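Local structure of putative metal-dependent isothiocyanate hydrolase SaxA (Pectobacterium carotovorum, 6BRM) at residues Lys179-Val191 with Ala215-Leu229. The protein probably hydrolyses isothiocyanates, as a zinc-dependent enzyme of the metallo-beta-lactamase superfamily. Numbering follows the deposited sequence.
With ZN (zinc ion), chain M.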
loop_
_atom_site.group_PDB
_atom_site.type_symbol
_atom_site.label_atom_id
_atom_site.label_comp_id
_atom_site.label_asym_id
_atom_site.label_seq_id
_atom_site.Cartn_x
_atom_site.Cartn_y
_atom_site.Cartn_z
ATOM N N LYS B 179 -6.275 -15.335 4.625
ATOM C CA LYS B 179 -6.360 -16.635 3.933
ATOM C C LYS B 179 -7.788 -17.011 3.512
ATOM O O LYS B 179 -8.326 -18.027 3.966
ATOM C CB LYS B 179 -5.726 -17.743 4.790
ATOM C CG LYS B 179 -4.275 -17.466 5.174
ATOM C CD LYS B 179 -3.416 -18.724 5.188
ATOM C CE LYS B 179 -3.006 -19.144 3.783
ATOM N NZ LYS B 179 -1.970 -20.212 3.788
ATOM N N PRO B 180 -8.408 -16.188 2.641
ATOM C CA PRO B 180 -9.810 -16.422 2.291
ATOM C C PRO B 180 -9.997 -17.627 1.378
ATOM O O PRO B 180 -9.203 -17.828 0.461
ATOM C CB PRO B 180 -10.219 -15.133 1.554
ATOM C CG PRO B 180 -9.053 -14.202 1.644
ATOM C CD PRO B 180 -7.854 -15.054 1.880
ATOM N N GLU B 181 -11.036 -18.418 1.638
ATOM C CA GLU B 181 -11.452 -19.477 0.713
ATOM C C GLU B 181 -12.120 -18.885 -0.541
ATOM O O GLU B 181 -12.107 -19.506 -1.601
ATOM C CB GLU B 181 -12.398 -20.480 1.397
ATOM C CG GLU B 181 -11.764 -21.292 2.526
ATOM C CD GLU B 181 -12.122 -20.781 3.916
ATOM O OE1 GLU B 181 -13.190 -21.167 4.441
ATOM O OE2 GLU B 181 -11.328 -20.007 4.493
ATOM N N ILE B 182 -12.700 -17.690 -0.404
ATOM C CA ILE B 182 -13.352 -16.976 -1.506
ATOM C C ILE B 182 -12.730 -15.587 -1.662
ATOM O O ILE B 182 -12.724 -14.797 -0.716
ATOM C CB ILE B 182 -14.867 -16.809 -1.244
ATOM C CG1 ILE B 182 -15.540 -18.175 -1.037
ATOM C CG2 ILE B 182 -15.543 -16.061 -2.392
ATOM C CD1 ILE B 182 -16.833 -18.091 -0.258
ATOM N N VAL B 183 -12.221 -15.296 -2.858
ATOM C CA VAL B 183 -11.673 -13.979 -3.190
ATOM C C VAL B 183 -12.459 -13.411 -4.373
ATOM O O VAL B 183 -12.364 -13.935 -5.483
ATOM C CB VAL B 183 -10.166 -14.059 -3.530
ATOM C CG1 VAL B 183 -9.570 -12.668 -3.698
ATOM C CG2 VAL B 183 -9.413 -14.802 -2.434
ATOM N N VAL B 184 -13.232 -12.350 -4.128
ATOM C CA VAL B 184 -14.024 -11.690 -5.172
ATOM C C VAL B 184 -13.202 -10.550 -5.783
ATOM O O VAL B 184 -12.890 -9.572 -5.098
ATOM C CB VAL B 184 -15.364 -11.134 -4.626
ATOM C CG1 VAL B 184 -16.247 -10.636 -5.769
ATOM C CG2 VAL B 184 -16.100 -12.190 -3.813
ATOM N N LEU B 185 -12.855 -10.683 -7.065
ATOM C CA LEU B 185 -12.042 -9.690 -7.776
ATOM C C LEU B 185 -12.879 -8.845 -8.731
ATOM O O LEU B 185 -13.860 -9.329 -9.308
ATOM C CB LEU B 185 -10.937 -10.377 -8.577
ATOM C CG LEU B 185 -10.058 -11.393 -7.854
ATOM C CD1 LEU B 185 -9.026 -11.944 -8.820
ATOM C CD2 LEU B 185 -9.383 -10.791 -6.635
ATOM N N ASN B 186 -12.468 -7.586 -8.887
ATOM C CA ASN B 186 -13.040 -6.669 -9.872
ATOM C C ASN B 186 -12.187 -6.730 -11.140
ATOM O O ASN B 186 -11.243 -5.954 -11.301
ATOM C CB ASN B 186 -13.092 -5.248 -9.301
ATOM C CG ASN B 186 -14.098 -5.109 -8.167
ATOM O OD1 ASN B 186 -14.736 -6.081 -7.751
ATOM N ND2 ASN B 186 -14.249 -3.891 -7.664
ATOM N N THR B 187 -12.526 -7.673 -12.025
ATOM C CA THR B 187 -11.735 -7.990 -13.224
ATOM C C THR B 187 -12.312 -7.339 -14.493
ATOM O O THR B 187 -12.592 -8.011 -15.491
ATOM C CB THR B 187 -11.637 -9.517 -13.430
ATOM O OG1 THR B 187 -12.951 -10.083 -13.442
ATOM C CG2 THR B 187 -10.834 -10.159 -12.323
ATOM N N GLY B 188 -12.476 -6.022 -14.446
ATOM C CA GLY B 188 -12.929 -5.250 -15.597
ATOM C C GLY B 188 -11.850 -4.979 -16.623
ATOM O O GLY B 188 -12.140 -4.877 -17.817
ATOM N N TYR B 189 -10.609 -4.863 -16.151
ATOM C CA TYR B 189 -9.469 -4.443 -16.973
ATOM C C TYR B 189 -9.730 -3.096 -17.664
ATOM O O TYR B 189 -9.474 -2.926 -18.861
ATOM C CB TYR B 189 -9.068 -5.543 -17.971
ATOM C CG TYR B 189 -7.627 -5.452 -18.439
ATOM C CD1 TYR B 189 -6.569 -5.632 -17.542
ATOM C CD2 TYR B 189 -7.313 -5.191 -19.777
ATOM C CE1 TYR B 189 -5.246 -5.552 -17.962
ATOM C CE2 TYR B 189 -5.992 -5.112 -20.206
ATOM C CZ TYR B 189 -4.962 -5.293 -19.297
ATOM O OH TYR B 189 -3.653 -5.212 -19.714
ATOM N N ALA B 190 -10.264 -2.150 -16.895
ATOM C CA ALA B 190 -10.292 -0.752 -17.298
ATOM C C ALA B 190 -8.855 -0.255 -17.314
ATOM O O ALA B 190 -8.084 -0.554 -16.401
ATOM C CB ALA B 190 -11.137 0.073 -16.339
ATOM N N VAL B 191 -8.499 0.485 -18.361
ATOM C CA VAL B 191 -7.120 0.903 -18.583
ATOM C C VAL B 191 -7.056 2.417 -18.784
ATOM O O VAL B 191 -7.895 2.992 -19.481
ATOM C CB VAL B 191 -6.494 0.118 -19.768
ATOM C CG1 VAL B 191 -7.024 0.596 -21.118
ATOM C CG2 VAL B 191 -4.973 0.181 -19.726
ATOM N N ALA B 215 -8.080 -21.378 -2.708
ATOM C CA ALA B 215 -9.137 -20.389 -2.902
ATOM C C ALA B 215 -9.891 -20.541 -4.219
ATOM O O ALA B 215 -9.409 -21.169 -5.167
ATOM C CB ALA B 215 -8.558 -18.984 -2.799
ATOM N N THR B 216 -11.083 -19.952 -4.247
ATOM C CA THR B 216 -11.944 -19.911 -5.423
ATOM C C THR B 216 -12.166 -18.446 -5.777
ATOM O O THR B 216 -12.514 -17.651 -4.905
ATOM C CB THR B 216 -13.309 -20.567 -5.131
ATOM O OG1 THR B 216 -13.113 -21.804 -4.434
ATOM C CG2 THR B 216 -14.076 -20.828 -6.421
ATOM N N ILE B 217 -11.973 -18.093 -7.048
ATOM C CA ILE B 217 -12.087 -16.699 -7.494
ATOM C C ILE B 217 -13.465 -16.440 -8.105
ATOM O O ILE B 217 -13.864 -17.126 -9.044
ATOM C CB ILE B 217 -11.003 -16.322 -8.538
ATOM C CG1 ILE B 217 -9.619 -16.869 -8.146
ATOM C CG2 ILE B 217 -10.951 -14.808 -8.734
ATOM C CD1 ILE B 217 -9.147 -16.510 -6.749
ATOM N N VAL B 218 -14.178 -15.451 -7.568
ATOM C CA VAL B 218 -15.416 -14.947 -8.171
ATOM C C VAL B 218 -15.095 -13.670 -8.952
ATOM O O VAL B 218 -14.750 -12.645 -8.361
ATOM C CB VAL B 218 -16.496 -14.659 -7.105
ATOM C CG1 VAL B 218 -17.747 -14.054 -7.738
ATOM C CG2 VAL B 218 -16.835 -15.934 -6.339
ATOM N N ALA B 219 -15.206 -13.743 -10.279
ATOM C CA ALA B 219 -14.974 -12.593 -11.151
ATOM C C ALA B 219 -16.169 -11.643 -11.113
ATOM O O ALA B 219 -17.316 -12.081 -10.991
ATOM C CB ALA B 219 -14.705 -13.053 -12.575
ATOM N N SER B 220 -15.887 -10.344 -11.220
ATOM C CA SER B 220 -16.903 -9.295 -11.111
ATOM C C SER B 220 -16.376 -7.995 -11.718
ATOM O O SER B 220 -15.223 -7.935 -12.145
ATOM C CB SER B 220 -17.289 -9.085 -9.640
ATOM O OG SER B 220 -18.298 -8.094 -9.484
ATOM N N HIS B 221 -17.230 -6.972 -11.763
ATOM C CA HIS B 221 -16.874 -5.641 -12.278
ATOM C C HIS B 221 -16.557 -5.672 -13.788
ATOM O O HIS B 221 -15.586 -5.054 -14.230
ATOM C CB HIS B 221 -15.707 -5.048 -11.455
ATOM C CG HIS B 221 -15.588 -3.553 -11.522
ATOM N ND1 HIS B 221 -15.472 -2.862 -12.708
ATOM C CD2 HIS B 221 -15.519 -2.622 -10.540
ATOM C CE1 HIS B 221 -15.369 -1.569 -12.454
ATOM N NE2 HIS B 221 -15.384 -1.395 -11.144
ATOM N N MET B 222 -17.377 -6.377 -14.572
ATOM C CA MET B 222 -17.218 -6.403 -16.042
ATOM C C MET B 222 -18.535 -6.567 -16.817
ATOM O O MET B 222 -19.512 -7.094 -16.288
ATOM C CB MET B 222 -16.209 -7.481 -16.458
ATOM C CG MET B 222 -16.507 -8.885 -15.967
ATOM S SD MET B 222 -15.132 -10.013 -16.291
ATOM C CE MET B 222 -15.680 -11.440 -15.364
ATOM N N GLU B 223 -18.530 -6.101 -18.071
ATOM C CA GLU B 223 -19.710 -6.084 -18.966
ATOM C C GLU B 223 -20.869 -5.266 -18.388
ATOM O O GLU B 223 -22.009 -5.738 -18.299
ATOM C CB GLU B 223 -20.166 -7.504 -19.321
ATOM C CG GLU B 223 -19.079 -8.363 -19.945
ATOM C CD GLU B 223 -19.608 -9.676 -20.490
ATOM O OE1 GLU B 223 -20.581 -10.221 -19.931
ATOM O OE2 GLU B 223 -19.038 -10.173 -21.477
ATOM N N SER B 224 -20.549 -4.034 -17.998
ATOM C CA SER B 224 -21.493 -3.133 -17.320
ATOM C C SER B 224 -21.231 -1.666 -17.646
ATOM O O SER B 224 -22.178 -0.914 -17.880
ATOM C CB SER B 224 -21.427 -3.331 -15.810
ATOM O OG SER B 224 -21.626 -4.687 -15.458
ATOM N N ILE B 225 -19.965 -1.252 -17.609
ATOM C CA ILE B 225 -19.541 0.036 -18.166
ATOM C C ILE B 225 -18.541 -0.228 -19.294
ATOM O O ILE B 225 -17.705 -1.128 -19.186
ATOM C CB ILE B 225 -18.980 1.000 -17.085
ATOM C CG1 ILE B 225 -17.620 0.537 -16.540
ATOM C CG2 ILE B 225 -19.987 1.154 -15.947
ATOM C CD1 ILE B 225 -17.103 1.375 -15.388
ATOM N N ASN B 226 -18.636 0.555 -20.371
ATOM C CA ASN B 226 -17.837 0.320 -21.590
ATOM C C ASN B 226 -16.310 0.403 -21.427
ATOM O O ASN B 226 -15.573 -0.157 -22.242
ATOM C CB ASN B 226 -18.296 1.247 -22.737
ATOM C CG ASN B 226 -17.996 2.720 -22.481
ATOM O OD1 ASN B 226 -17.897 3.165 -21.337
ATOM N ND2 ASN B 226 -17.871 3.488 -23.558
ATOM N N HIS B 227 -15.846 1.080 -20.378
ATOM C CA HIS B 227 -14.410 1.274 -20.143
ATOM C C HIS B 227 -13.701 0.001 -19.660
ATOM O O HIS B 227 -12.489 -0.131 -19.835
ATOM C CB HIS B 227 -14.186 2.423 -19.157
ATOM C CG HIS B 227 -14.868 3.694 -19.561
ATOM N ND1 HIS B 227 -14.374 4.524 -20.542
ATOM C CD2 HIS B 227 -16.021 4.261 -19.133
ATOM C CE1 HIS B 227 -15.184 5.557 -20.690
ATOM N NE2 HIS B 227 -16.192 5.420 -19.849
ATOM N N CYS B 228 -14.455 -0.922 -19.061
ATOM C CA CYS B 228 -13.940 -2.241 -18.680
ATOM C C CYS B 228 -13.801 -3.131 -19.922
ATOM O O CYS B 228 -14.803 -3.597 -20.470
ATOM C CB CYS B 228 -14.868 -2.896 -17.648
ATOM S SG CYS B 228 -15.103 -1.923 -16.135
ATOM N N LEU B 229 -12.558 -3.374 -20.340
ATOM C CA LEU B 229 -12.254 -4.039 -21.620
ATOM C C LEU B 229 -12.215 -5.576 -21.600
ATOM O O LEU B 229 -12.047 -6.191 -22.657
ATOM C CB LEU B 229 -10.919 -3.520 -22.171
ATOM C CG LEU B 229 -10.807 -2.010 -22.400
ATOM C CD1 LEU B 229 -9.386 -1.640 -22.793
ATOM C CD2 LEU B 229 -11.795 -1.536 -23.457
HETATM ZN ZN ZN M . -14.968 0.676 -10.473
HETATM O O HOH W 1 -14.790 2.874 -10.429
HETATM O O HOH W 2 -13.570 0.895 -12.159
#
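Two neighbouring parallel strands, 182-186 and 216-220, pair in one sheet of the metallo-beta-lactamase fold, and the second runs on into His-221, a ligand of the dinuclear zinc site at the C-terminal ends of the pair. The ladder runs from the hydrogen bond of Thr-216 N to Glu-181 O (2.9 Å) to that of Thr-187 N to Ser-220 O (2.7 Å). On one face, Leu-185 CD1 meets Ile-217 CG2 at 3.5 Å, and Val-183 CB lies near Ile-217 CD1. On the other, Ile-182 and Val-184 lie beside Val-218, pointing the same way. Just past the end of strand 216-220, His-221 CB lies 3.4 Å from Asn-186 CB. The His-221 ring extends away from its backbone N (chi1 -158°), and NE2 binds zinc at 2.2 Å. Asp-71, His-72, Asp-164 and two waters complete this metal's shell. The planes of the Asn-186 amide and the His-221 ring are 41° apart, with Asn-186 ND2 3.4 Å from His-221 CD2. This same ND2 donates a hydrogen bond to Asp-164 OD1, which makes Asn-186 a second-shell residue that probably helps orient Asp-164. Gly-188 lies beside His-221 and Cys-228. The Met-222 side chain lies against Thr-187. Strand 159-163 pairs with the far edge of strand 182-186. Helix 169-178 covers Val-183 and Leu-185, while helix 232-241 packs on Thr-187, Ala-219 and Met-222.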